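Local structure of putative acid phosphatase WZB (Escherichia coli, 2WMY) at residues Asp9-Ile14 / Tyr82-Val87. The protein probably removes phosphate from phosphotyrosine in proteins, releasing tyrosine and free phosphate. The protein carries 1 engineered substitution. Residues are numbered along the deposited sequence; the frame is centred on the assembly and turned at random.
Sequences DSILVI and YDLLLV
L12 and L86 lie at the middle of a parallel strand pair, 10-14 against 84-87. Three backbone bonds form its ladder: L12 N to L84 O (2.8 Å), L86 N to L12 O (2.9 Å) and I14 N to L86 O (2.7 Å). CA-H...O contacts accompany them. At the entry to the pair, S10 O receives weak bonds from D83 N and L84 N.

There D83 OD2 accepts from two successive amides, D9 N and S10 N, both at 2.9 Å. D83 OD2 takes D9 N on its anti lone pair, away from the other oxygen, while S10 N comes from above the carboxylate plane. S10 OG adds a weak bond. An alanine here would probably leave the amides of D9 and S10 without this acceptor and S10 OG without its weak partner.

Apolar side chains meet on both faces of the pair. On one, L12 CB sits over the Y82 ring, 4.0 Å from its centroid. CG of L12 is anti to the backbone N (chi1 -174°), and the side chain crosses that of Y82 at about a right angle, with CD1 near Y82 CE2. I14 CD1 packs on L85 CG at 3.8 Å. On the other face, I11 CG2 meets L86 CD1.

Y82 OH bonds to N39 ND2. I14 leads directly into C15, the predicted nucleophile. The pair is the centre of the family's four-stranded parallel sheet: strand 37-42 flanks 10-15, strand 107-109 flanks 84-87, and helix 90-99 packs on V87.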
# COMPACT_ATOMS: atom_id res chain seq x y z
N ASP A 9 15.24 -4.85 -0.48
CA ASP A 9 15.46 -3.94 -1.60
C ASP A 9 14.19 -3.78 -2.43
O ASP A 9 14.05 -2.80 -3.17
CB ASP A 9 16.62 -4.43 -2.47
CG ASP A 9 17.27 -3.31 -3.26
OD1 ASP A 9 16.84 -2.14 -3.12
OD2 ASP A 9 18.22 -3.59 -4.02
N SER A 10 13.28 -4.74 -2.32
CA SER A 10 12.02 -4.71 -3.06
C SER A 10 10.85 -4.63 -2.09
O SER A 10 10.80 -5.37 -1.10
CB SER A 10 11.89 -5.96 -3.92
OG SER A 10 13.09 -6.23 -4.62
N ILE A 11 9.89 -3.75 -2.38
CA ILE A 11 8.70 -3.62 -1.54
C ILE A 11 7.40 -3.72 -2.33
O ILE A 11 7.20 -3.01 -3.33
CB ILE A 11 8.69 -2.30 -0.74
CG1 ILE A 11 9.99 -2.12 0.06
CG2 ILE A 11 7.49 -2.24 0.20
CD1 ILE A 11 10.03 -0.81 0.83
N LEU A 12 6.51 -4.61 -1.89
CA LEU A 12 5.17 -4.71 -2.48
C LEU A 12 4.14 -4.18 -1.49
O LEU A 12 3.94 -4.75 -0.41
CB LEU A 12 4.85 -6.17 -2.85
CG LEU A 12 3.54 -6.40 -3.61
CD1 LEU A 12 3.54 -5.71 -4.98
CD2 LEU A 12 3.26 -7.89 -3.77
N VAL A 13 3.49 -3.08 -1.85
CA VAL A 13 2.43 -2.50 -1.03
C VAL A 13 1.06 -3.06 -1.40
O VAL A 13 0.67 -3.07 -2.57
CB VAL A 13 2.42 -0.96 -1.16
CG1 VAL A 13 1.38 -0.35 -0.21
CG2 VAL A 13 3.80 -0.40 -0.87
N ILE A 14 0.30 -3.52 -0.41
CA ILE A 14 -0.92 -4.25 -0.72
C ILE A 14 -2.16 -3.78 0.05
O ILE A 14 -2.13 -3.65 1.28
CB ILE A 14 -0.74 -5.76 -0.47
CG1 ILE A 14 0.49 -6.27 -1.22
CG2 ILE A 14 -2.01 -6.51 -0.85
CD1 ILE A 14 0.98 -7.62 -0.75
N TYR A 82 9.38 -9.71 -4.54
CA TYR A 82 9.57 -8.67 -3.53
C TYR A 82 10.11 -9.22 -2.21
O TYR A 82 9.79 -10.35 -1.81
CB TYR A 82 8.28 -7.86 -3.35
CG TYR A 82 7.89 -7.14 -4.62
CD1 TYR A 82 8.26 -5.82 -4.86
CD2 TYR A 82 7.18 -7.80 -5.62
CE1 TYR A 82 7.92 -5.17 -6.04
CE2 TYR A 82 6.84 -7.17 -6.81
CZ TYR A 82 7.21 -5.85 -7.01
OH TYR A 82 6.87 -5.22 -8.18
N ASP A 83 10.96 -8.43 -1.57
CA ASP A 83 11.62 -8.85 -0.33
C ASP A 83 10.76 -8.56 0.89
O ASP A 83 10.99 -9.11 1.97
CB ASP A 83 12.96 -8.15 -0.17
CG ASP A 83 13.86 -8.33 -1.38
OD1 ASP A 83 13.90 -9.44 -1.94
OD2 ASP A 83 14.53 -7.35 -1.76
N LEU A 84 9.76 -7.70 0.71
CA LEU A 84 8.92 -7.26 1.81
C LEU A 84 7.52 -6.86 1.31
O LEU A 84 7.38 -6.09 0.36
CB LEU A 84 9.58 -6.07 2.51
CG LEU A 84 8.79 -5.38 3.62
CD1 LEU A 84 8.73 -6.27 4.87
CD2 LEU A 84 9.40 -4.04 3.96
N LEU A 85 6.50 -7.41 1.96
CA LEU A 85 5.11 -7.07 1.67
C LEU A 85 4.56 -6.23 2.81
O LEU A 85 4.74 -6.56 3.99
CB LEU A 85 4.26 -8.34 1.52
CG LEU A 85 4.30 -9.17 0.24
CD1 LEU A 85 5.72 -9.51 -0.17
CD2 LEU A 85 3.48 -10.45 0.41
N LEU A 86 3.87 -5.15 2.47
CA LEU A 86 3.23 -4.31 3.47
C LEU A 86 1.74 -4.25 3.18
O LEU A 86 1.32 -3.75 2.13
CB LEU A 86 3.85 -2.90 3.47
CG LEU A 86 5.31 -2.86 3.95
CD1 LEU A 86 5.85 -1.45 3.92
CD2 LEU A 86 5.42 -3.46 5.36
N VAL A 87 0.94 -4.78 4.11
CA VAL A 87 -0.51 -4.85 3.90
C VAL A 87 -1.25 -3.89 4.82
O VAL A 87 -0.76 -3.53 5.88
CB VAL A 87 -1.07 -6.27 4.06
CG1 VAL A 87 -0.28 -7.26 3.22
CG2 VAL A 87 -1.06 -6.68 5.53